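Local coordinates for protein protease (Penicillium cyclopium, PDB 5Z6O) that cleaves peptide bonds in proteins as a subtilisin-like serine protease related to proteinase K, at residues A176-P179 with N180-T183; A150-R154 with S155-L159; G139-R143 with A144-A148. All blocks are in the same frame, centred on the assembly; numbering follows the deposited sequence.

Overall arrangement
The three contacts follow one another along the chain on one side of the subtilase domain. Interaction 3 caps the start of helix 143-154 and interaction 2 closes its end and leads into strand 157-162; interaction 1 is a turn entering strand 182-187, the neighbour of that strand in the parallel sheet. Interaction 1 is mostly buried and combines a threonine hydroxyl bond and small apolar contacts beside a calcium site. Interaction 2 is partly buried, pairing backbone helix-ending bonds with valine and leucine packing. Interaction 3 lies nearer the surface, and there a salt bridge and a serine cap join the backbone bonds of the first turn. A side-chain hydrogen bond links interactions 1 and 3.

Interaction 1: A176-P179 with N180-T183; sequences ASAP and NVCT. With CA (calcium ion), chain B.
The hydroxyl oxygen of Thr183 is held from two directions: OG1 donates to the carbonyl O of Ala176 at 2.8 Å, and it accepts a longer bond from a water that is itself a calcium ligand. The donor lies in the plane of the Ala176 carbonyl, on a lone pair, with a C=O...donor angle of 131°. With OG1 anti to its own carbonyl carbon (chi1 -61°), the other branch of Thr183 is turned toward the same partner, and its methyl CG2 rests 3.9 Å from CB of Ala176. Threonine therefore suits the place twice over, one branch satisfying a buried carbonyl and the other packing against an apolar methyl. Between these two residues the chain doubles back through a type II beta turn from Ala178 to Val181. Pro179 takes the second position, where its ring-restricted phi is right for the turn, and Asn180 takes the third, whose positive phi of 73° asparagine tolerates well. Inside the bend Val181 folds back on Ala178: CG2 comes to 3.4 Å from Ala178 O, while CG1 lies 4.1 Å from Ala178 CB. The isopropyl group also packs on Ala149, Leu159 and Val161. The main chain of Val181 meets the metal, its O binding calcium at 2.6 Å, with five waters and Asp204, whose OD2 also accepts from Thr183 N, in the shell. One of those waters accepts from Asn180 N at 2.8 Å. The valine carbonyl and aspartate carboxylate are consistent with the calcium site known from proteinase K. Because calcium would polarise its waters and make them stronger donors, the ion is likely to reinforce the link through Thr183 to Ala176, tying the loop before strand 182-187 to the metal.

Interaction 2: A150-R154 with S155-L159; sequences ANVVR and SGVFL
Asn151 contributes its carbonyl, which receives both donors of Ser155: the backbone N at 3.0 Å and the hydroxyl OG at 2.8 Å, from opposite faces of the carbonyl plane. Ser155 can do this because its OG, anti to its own carbonyl carbon (chi1 -57°), swings back over the last turn of the helix; a short hydroxyl side chain suits this position. Val152 comes next, and its O accepts from Val157 N at 3.3 Å, a bond that spans the end of the helix. Its CG1 reaches CB of Val157 at 3.6 Å, in the angle between helix and strand, and its CB faces Leu159 CD2. Val153 O takes Gly156 N at 3.0 Å, the donor standing well above the carbonyl plane. Together the Val152 and Val153 bonds make a Schellman motif, with Gly156 as C-prime residue at a positive phi of 87°, a conformation glycine adopts without strain. The CA of Val153 also makes a CH...O contact with Val157 O at 3.3 Å, and CG2 of Val153 is 3.8 Å from CB of Leu159, the two side chains crossing at about a right angle. In the fold, the motif turns helix 143-154 into strand 157-162: Val152 leans on Met115 and Val119 of helix 108-124, Val157 and Leu159 pack on strand 131-135, and Phe158 points away to helices 227-245 and 249-259.

Interaction 3: G139-R143 with A144-A148; sequences GAYSR and AMNDA
At the edge of the Arg143 guanidinium, and in its plane, sits OD1 of Asp147, which accepts from NE at 2.9 Å in a nearly straight salt bridge. OD1 is met on its syn side, although the guanidinium and carboxylate planes stand 86° apart. Asn146 ND2 lies 3.7 Å from Tyr141 CE1, obliquely placed to the ring, and the amide and ring planes are 79° apart. That amide has firmer polar partners elsewhere, OD1 being bonded to Ser174 OG and ND2 to Ser177 OG. Arginine reaches the carboxylate one turn further on because its chain leaves the helix and then bends at chi2 (66°), bringing NE back alongside Asp147. Behind this pair the backbone supplies the regular helix bonds, Arg143 O taking Asp147 N at 2.8 Å and Ser142 O taking Asn146 N at 3.0 Å. Ser142 is the N-cap: its OG accepts from Met145 N at 3.2 Å, almost in line, and serine suits the role because its oxygen is only one carbon from the main chain. Replacing Ser142 with an alanine would probably leave Met145 N without its capping acceptor and let the first turn of the helix fray. Ser142 N is in turn bonded to Ser174 OG, and Met145 packs on helix 108-124. Arg143 sits at the positive end of the helix dipole, where its charge is probably not favoured by itself; the carboxylate of Asp147, one turn on, is likely to offset it. The exposed ion pair probably adds to the hold of the cap and the backbone bonds on the start of helix 143-154.

Interaction 1: A176-P179 with N180-T183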
ATOM      1  N   ALA A 176     -11.159  -6.514  -2.020  1.00  9.16           N
ATOM      2  CA  ALA A 176     -10.128  -7.511  -2.319  1.00 12.12           C
ATOM      3  C   ALA A 176     -10.496  -8.387  -3.506  1.00 12.48           C
ATOM      4  O   ALA A 176      -9.607  -8.836  -4.245  1.00 14.73           O
ATOM      5  CB  ALA A 176      -9.876  -8.396  -1.102  1.00 17.94           C
ATOM      6  N   SER A 177     -11.793  -8.663  -3.698  1.00 13.40           N
ATOM      7  CA  SER A 177     -12.242  -9.554  -4.757  1.00 13.63           C
ATOM      8  C   SER A 177     -12.487  -8.835  -6.073  1.00 16.08           C
ATOM      9  O   SER A 177     -12.911  -9.480  -7.035  1.00 21.05           O
ATOM     10  CB  SER A 177     -13.530 -10.291  -4.322  1.00 13.22           C
ATOM     11  OG  SER A 177     -14.535  -9.355  -4.038  1.00 13.28           O
ATOM     12  N   ALA A 178     -12.219  -7.531  -6.146  1.00 14.48           N
ATOM     13  CA  ALA A 178     -12.616  -6.745  -7.308  1.00 15.52           C
ATOM     14  C   ALA A 178     -11.746  -7.041  -8.521  1.00 19.89           C
ATOM     15  O   ALA A 178     -10.578  -7.429  -8.382  1.00 20.44           O
ATOM     16  CB  ALA A 178     -12.537  -5.246  -7.003  1.00 16.51           C
ATOM     17  N   PRO A 179     -12.278  -6.790  -9.728  1.00 23.81           N
ATOM     18  CA  PRO A 179     -11.501  -7.040 -10.951  1.00 18.73           C
ATOM     19  C   PRO A 179     -10.305  -6.101 -11.055  1.00 20.65           C
ATOM     20  O   PRO A 179     -10.435  -4.888 -10.872  1.00 22.18           O
ATOM     21  CB  PRO A 179     -12.510  -6.775 -12.078  1.00 27.99           C
ATOM     22  CG  PRO A 179     -13.876  -6.766 -11.413  1.00 25.48           C
ATOM     23  CD  PRO A 179     -13.644  -6.296 -10.029  1.00 23.73           C
ATOM     24  N   ASN A 180      -9.136  -6.676 -11.342  1.00 14.83           N
ATOM     25  CA  ASN A 180      -7.937  -5.945 -11.746  1.00 16.09           C
ATOM     26  C   ASN A 180      -7.241  -5.163 -10.650  1.00 13.14           C
ATOM     27  O   ASN A 180      -6.344  -4.362 -10.990  1.00 12.90           O
ATOM     28  CB  ASN A 180      -8.255  -4.957 -12.877  1.00 24.71           C
ATOM     29  CG  ASN A 180      -8.880  -5.650 -14.060  1.00 29.58           C
ATOM     30  OD1 ASN A 180      -8.336  -6.643 -14.556  1.00 35.53           O
ATOM     31  ND2 ASN A 180     -10.040  -5.167 -14.492  1.00 33.47           N
ATOM     32  N   VAL A 181      -7.617  -5.323  -9.380  1.00 14.04           N
ATOM     33  CA  VAL A 181      -6.873  -4.684  -8.293  1.00  5.37           C
ATOM     34  C   VAL A 181      -5.719  -5.582  -7.935  1.00  7.36           C
ATOM     35  O   VAL A 181      -5.663  -6.733  -8.370  1.00 10.57           O
ATOM     36  CB  VAL A 181      -7.756  -4.415  -7.057  1.00 10.95           C
ATOM     37  CG1 VAL A 181      -8.876  -3.445  -7.395  1.00 13.17           C
ATOM     38  CG2 VAL A 181      -8.311  -5.709  -6.496  1.00 13.34           C
ATOM     39  N   CYS A 182      -4.764  -5.053  -7.160  1.00  8.26           N
ATOM     40  CA  CYS A 182      -3.595  -5.821  -6.763  1.00  8.82           C
ATOM     41  C   CYS A 182      -3.829  -6.148  -5.289  1.00  9.40           C
ATOM     42  O   CYS A 182      -3.772  -5.260  -4.435  1.00  9.41           O
ATOM     43  CB  CYS A 182      -2.323  -5.004  -7.005  1.00  7.24           C
ATOM     44  SG  CYS A 182      -0.857  -6.009  -7.377  1.00  9.99           S
ATOM     45  N   THR A 183      -4.211  -7.389  -5.005  1.00  7.88           N
ATOM     46  CA  THR A 183      -4.669  -7.776  -3.671  1.00  6.42           C
ATOM     47  C   THR A 183      -3.525  -8.433  -2.901  1.00  6.94           C
ATOM     48  O   THR A 183      -2.932  -9.411  -3.388  1.00  8.71           O
ATOM     49  CB  THR A 183      -5.831  -8.759  -3.802  1.00  9.03           C
ATOM     50  OG1 THR A 183      -6.909  -8.118  -4.494  1.00 10.54           O
ATOM     51  CG2 THR A 183      -6.310  -9.219  -2.454  1.00  9.28           C
TER
HETATM   52 CA    CA B 301      -5.426  -9.196  -9.077  1.00 25.39          CA
HETATM   53  O   HOH W   1      -7.828  -8.898 -10.135  1.00 35.91           O
HETATM   54  O   HOH W   2      -6.916  -9.280  -7.326  1.00 18.40           O
HETATM   55  O   HOH W   3      -4.464  -7.954 -10.844  1.00 22.84           O
HETATM   56  O   HOH W   4      -5.849 -11.341  -8.530  1.00 20.49           O
HETATM   57  O   HOH W   5      -5.385 -10.839 -10.842  1.00 30.88           O

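Interaction 2: A150-R154 with S155-L159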
ATOM      1  N   ALA A 150     -12.861  -1.316  -9.590  1.00 13.67           N
ATOM      2  CA  ALA A 150     -12.531  -1.585 -10.983  1.00 12.39           C
ATOM      3  C   ALA A 150     -12.483  -0.295 -11.782  1.00 13.27           C
ATOM      4  O   ALA A 150     -11.661  -0.150 -12.684  1.00 17.76           O
ATOM      5  CB  ALA A 150     -13.536  -2.559 -11.619  1.00 14.55           C
ATOM      6  N   ASN A 151     -13.369   0.649 -11.475  1.00 16.01           N
ATOM      7  CA  ASN A 151     -13.346   1.920 -12.185  1.00 19.67           C
ATOM      8  C   ASN A 151     -12.067   2.704 -11.898  1.00 20.59           C
ATOM      9  O   ASN A 151     -11.558   3.416 -12.778  1.00 14.88           O
ATOM     10  CB  ASN A 151     -14.571   2.747 -11.799  1.00 20.04           C
ATOM     11  CG  ASN A 151     -14.626   4.054 -12.539  1.00 34.15           C
ATOM     12  OD1 ASN A 151     -14.764   4.067 -13.762  1.00 32.15           O
ATOM     13  ND2 ASN A 151     -14.485   5.163 -11.816  1.00 36.63           N
ATOM     14  N   VAL A 152     -11.568   2.654 -10.656  1.00 12.39           N
ATOM     15  CA  VAL A 152     -10.287   3.316 -10.369  1.00  9.26           C
ATOM     16  C   VAL A 152      -9.223   2.818 -11.333  1.00 10.88           C
ATOM     17  O   VAL A 152      -8.461   3.608 -11.920  1.00 14.09           O
ATOM     18  CB  VAL A 152      -9.864   3.076  -8.901  1.00 12.01           C
ATOM     19  CG1 VAL A 152      -8.414   3.585  -8.607  1.00  8.68           C
ATOM     20  CG2 VAL A 152     -10.843   3.750  -7.977  1.00 11.30           C
ATOM     21  N   VAL A 153      -9.110   1.494 -11.454  1.00 12.90           N
ATOM     22  CA  VAL A 153      -8.035   0.936 -12.278  1.00 11.64           C
ATOM     23  C   VAL A 153      -8.263   1.276 -13.750  1.00 16.09           C
ATOM     24  O   VAL A 153      -7.334   1.645 -14.476  1.00 14.33           O
ATOM     25  CB  VAL A 153      -7.940  -0.582 -12.045  1.00 16.49           C
ATOM     26  CG1 VAL A 153      -6.873  -1.212 -12.976  1.00 16.99           C
ATOM     27  CG2 VAL A 153      -7.569  -0.861 -10.608  1.00 11.16           C
ATOM     28  N   ARG A 154      -9.513   1.180 -14.205  1.00 13.42           N
ATOM     29  CA  ARG A 154      -9.820   1.484 -15.603  1.00 18.66           C
ATOM     30  C   ARG A 154      -9.519   2.942 -15.939  1.00 17.73           C
ATOM     31  O   ARG A 154      -9.238   3.265 -17.099  1.00 21.40           O
ATOM     32  CB  ARG A 154     -11.290   1.166 -15.882  1.00 21.39           C
ATOM     33  CG  ARG A 154     -11.544   0.704 -17.288  1.00 44.01           C
ATOM     34  CD  ARG A 154     -13.040   0.483 -17.558  1.00 54.29           C
ATOM     35  NE  ARG A 154     -13.765  -0.198 -16.480  1.00 56.19           N
ATOM     36  CZ  ARG A 154     -13.670  -1.500 -16.191  1.00 65.04           C
ATOM     37  NH1 ARG A 154     -14.395  -2.009 -15.196  1.00 59.42           N
ATOM     38  NH2 ARG A 154     -12.853  -2.302 -16.874  1.00 46.88           N
ATOM     39  N   SER A 155      -9.537   3.827 -14.937  1.00 13.28           N
ATOM     40  CA  SER A 155      -9.252   5.254 -15.114  1.00 16.60           C
ATOM     41  C   SER A 155      -7.771   5.595 -15.021  1.00 14.29           C
ATOM     42  O   SER A 155      -7.441   6.784 -14.974  1.00 21.22           O
ATOM     43  CB  SER A 155      -9.999   6.078 -14.081  1.00 20.18           C
ATOM     44  OG  SER A 155     -11.372   5.806 -14.200  1.00 20.01           O
ATOM     45  N   GLY A 156      -6.891   4.586 -15.001  1.00 14.71           N
ATOM     46  CA  GLY A 156      -5.457   4.818 -14.995  1.00 14.96           C
ATOM     47  C   GLY A 156      -4.806   5.012 -13.634  1.00 18.74           C
ATOM     48  O   GLY A 156      -3.759   5.674 -13.549  1.00 16.33           O
ATOM     49  N   VAL A 157      -5.385   4.475 -12.558  1.00 11.95           N
ATOM     50  CA  VAL A 157      -4.792   4.543 -11.220  1.00 10.38           C
ATOM     51  C   VAL A 157      -4.563   3.110 -10.719  1.00 12.33           C
ATOM     52  O   VAL A 157      -5.510   2.322 -10.647  1.00 12.38           O
ATOM     53  CB  VAL A 157      -5.679   5.329 -10.239  1.00  9.21           C
ATOM     54  CG1 VAL A 157      -5.031   5.404  -8.841  1.00 13.22           C
ATOM     55  CG2 VAL A 157      -5.923   6.765 -10.715  1.00 12.77           C
ATOM     56  N   PHE A 158      -3.309   2.777 -10.378  1.00  9.31           N
ATOM     57  CA  PHE A 158      -2.992   1.453  -9.851  1.00 10.04           C
ATOM     58  C   PHE A 158      -3.591   1.354  -8.458  1.00  9.19           C
ATOM     59  O   PHE A 158      -3.569   2.327  -7.703  1.00 11.41           O
ATOM     60  CB  PHE A 158      -1.475   1.259  -9.807  1.00  6.91           C
ATOM     61  CG  PHE A 158      -1.020   0.076  -8.964  1.00  8.03           C
ATOM     62  CD1 PHE A 158      -0.899  -1.189  -9.505  1.00 11.94           C
ATOM     63  CD2 PHE A 158      -0.719   0.257  -7.624  1.00  7.26           C
ATOM     64  CE1 PHE A 158      -0.467  -2.260  -8.719  1.00 12.29           C
ATOM     65  CE2 PHE A 158      -0.277  -0.787  -6.836  1.00  9.03           C
ATOM     66  CZ  PHE A 158      -0.144  -2.045  -7.380  1.00  9.42           C
ATOM     67  N   LEU A 159      -4.145   0.185  -8.110  1.00  8.40           N
ATOM     68  CA  LEU A 159      -4.858   0.099  -6.844  1.00  8.12           C
ATOM     69  C   LEU A 159      -4.363  -1.115  -6.073  1.00  6.53           C
ATOM     70  O   LEU A 159      -4.564  -2.256  -6.505  1.00 10.85           O
ATOM     71  CB  LEU A 159      -6.377   0.058  -7.083  1.00  8.48           C
ATOM     72  CG  LEU A 159      -7.260  -0.104  -5.833  1.00 11.71           C
ATOM     73  CD1 LEU A 159      -6.885   0.884  -4.716  1.00  9.70           C
ATOM     74  CD2 LEU A 159      -8.713   0.074  -6.258  1.00 13.51           C
TER

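Interaction 3: G139-R143 with A144-A148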
ATOM      1  N   GLY A 139     -14.133  -5.028   3.696  1.00 17.47           N
ATOM      2  CA  GLY A 139     -15.364  -5.332   4.373  1.00 22.83           C
ATOM      3  C   GLY A 139     -16.059  -6.440   3.662  1.00 17.38           C
ATOM      4  O   GLY A 139     -15.459  -7.134   2.844  1.00 17.45           O
ATOM      5  N   ALA A 140     -17.324  -6.620   4.014  1.00 18.34           N
ATOM      6  CA  ALA A 140     -18.117  -7.677   3.412  1.00 19.27           C
ATOM      7  C   ALA A 140     -18.252  -7.424   1.917  1.00 18.10           C
ATOM      8  O   ALA A 140     -18.079  -6.302   1.431  1.00 16.55           O
ATOM      9  CB  ALA A 140     -19.496  -7.753   4.065  1.00 25.43           C
ATOM     10  N   TYR A 141     -18.554  -8.487   1.188  1.00 17.56           N
ATOM     11  CA  TYR A 141     -18.716  -8.394  -0.248  1.00 13.79           C
ATOM     12  C   TYR A 141     -19.723  -7.317  -0.617  1.00 16.02           C
ATOM     13  O   TYR A 141     -20.793  -7.208  -0.008  1.00 15.30           O
ATOM     14  CB  TYR A 141     -19.180  -9.731  -0.803  1.00 20.72           C
ATOM     15  CG  TYR A 141     -19.418  -9.624  -2.269  1.00 14.79           C
ATOM     16  CD1 TYR A 141     -18.374  -9.752  -3.156  1.00 16.25           C
ATOM     17  CD2 TYR A 141     -20.692  -9.348  -2.777  1.00 15.50           C
ATOM     18  CE1 TYR A 141     -18.592  -9.647  -4.523  1.00 19.45           C
ATOM     19  CE2 TYR A 141     -20.902  -9.216  -4.139  1.00 21.20           C
ATOM     20  CZ  TYR A 141     -19.844  -9.379  -5.000  1.00 25.57           C
ATOM     21  OH  TYR A 141     -19.995  -9.263  -6.356  1.00 31.13           O
ATOM     22  N   SER A 142     -19.375  -6.520  -1.624  1.00 14.26           N
ATOM     23  CA  SER A 142     -20.259  -5.464  -2.111  1.00 13.65           C
ATOM     24  C   SER A 142     -19.999  -5.274  -3.600  1.00 18.26           C
ATOM     25  O   SER A 142     -18.877  -4.915  -3.986  1.00 11.89           O
ATOM     26  CB  SER A 142     -20.024  -4.159  -1.348  1.00 14.02           C
ATOM     27  OG  SER A 142     -20.673  -3.091  -2.009  1.00 19.87           O
ATOM     28  N   ARG A 143     -21.012  -5.534  -4.445  1.00 13.49           N
ATOM     29  CA  ARG A 143     -20.851  -5.289  -5.875  1.00 14.43           C
ATOM     30  C   ARG A 143     -20.500  -3.822  -6.136  1.00 10.55           C
ATOM     31  O   ARG A 143     -19.644  -3.527  -6.977  1.00 14.49           O
ATOM     32  CB  ARG A 143     -22.124  -5.703  -6.649  1.00 11.20           C
ATOM     33  CG  ARG A 143     -22.114  -5.338  -8.136  1.00 10.84           C
ATOM     34  CD  ARG A 143     -21.034  -6.115  -8.888  1.00 13.17           C
ATOM     35  NE  ARG A 143     -20.975  -5.663 -10.275  1.00 17.33           N
ATOM     36  CZ  ARG A 143     -21.680  -6.204 -11.269  1.00 22.90           C
ATOM     37  NH1 ARG A 143     -21.573  -5.716 -12.496  1.00 22.39           N
ATOM     38  NH2 ARG A 143     -22.534  -7.212 -11.035  1.00 20.64           N
ATOM     39  N   ALA A 144     -21.116  -2.904  -5.409  1.00 10.55           N
ATOM     40  CA  ALA A 144     -20.863  -1.482  -5.636  1.00 12.16           C
ATOM     41  C   ALA A 144     -19.409  -1.125  -5.312  1.00 11.23           C
ATOM     42  O   ALA A 144     -18.762  -0.371  -6.049  1.00 11.58           O
ATOM     43  CB  ALA A 144     -21.795  -0.631  -4.785  1.00 15.76           C
ATOM     44  N   MET A 145     -18.897  -1.631  -4.205  1.00 17.60           N
ATOM     45  CA  MET A 145     -17.489  -1.384  -3.888  1.00 12.63           C
ATOM     46  C   MET A 145     -16.556  -2.006  -4.931  1.00 11.59           C
ATOM     47  O   MET A 145     -15.558  -1.382  -5.336  1.00 10.92           O
ATOM     48  CB  MET A 145     -17.200  -1.891  -2.478  1.00 13.88           C
ATOM     49  CG  MET A 145     -15.725  -1.850  -2.088  1.00 19.23           C
ATOM     50  SD  MET A 145     -15.261  -0.112  -1.922  1.00 24.02           S
ATOM     51  CE  MET A 145     -16.351   0.350  -0.599  1.00 19.90           C
ATOM     52  N   ASN A 146     -16.857  -3.226  -5.404  1.00  8.34           N
ATOM     53  CA  ASN A 146     -16.032  -3.830  -6.444  1.00 10.91           C
ATOM     54  C   ASN A 146     -16.089  -3.043  -7.746  1.00 12.03           C
ATOM     55  O   ASN A 146     -15.063  -2.879  -8.415  1.00 12.80           O
ATOM     56  CB  ASN A 146     -16.448  -5.272  -6.695  1.00 11.61           C
ATOM     57  CG  ASN A 146     -15.897  -6.226  -5.658  1.00 16.11           C
ATOM     58  OD1 ASN A 146     -15.395  -5.813  -4.615  1.00 14.07           O
ATOM     59  ND2 ASN A 146     -15.949  -7.504  -5.959  1.00 11.52           N
ATOM     60  N   ASP A 147     -17.280  -2.542  -8.129  1.00  7.72           N
ATOM     61  CA  ASP A 147     -17.376  -1.698  -9.327  1.00 11.86           C
ATOM     62  C   ASP A 147     -16.536  -0.436  -9.184  1.00  9.97           C
ATOM     63  O   ASP A 147     -15.906   0.014 -10.159  1.00 14.66           O
ATOM     64  CB  ASP A 147     -18.814  -1.264  -9.595  1.00 12.32           C
ATOM     65  CG  ASP A 147     -19.701  -2.418 -10.038  1.00 15.81           C
ATOM     66  OD1 ASP A 147     -19.163  -3.468 -10.440  1.00 17.55           O
ATOM     67  OD2 ASP A 147     -20.938  -2.220  -9.955  1.00 19.38           O
ATOM     68  N   ALA A 148     -16.616   0.206  -8.017  1.00 10.96           N
ATOM     69  CA  ALA A 148     -15.853   1.435  -7.807  1.00 12.19           C
ATOM     70  C   ALA A 148     -14.356   1.167  -7.929  1.00 13.21           C
ATOM     71  O   ALA A 148     -13.620   1.959  -8.543  1.00 12.62           O
ATOM     72  CB  ALA A 148     -16.179   2.021  -6.442  1.00 11.86           C
TER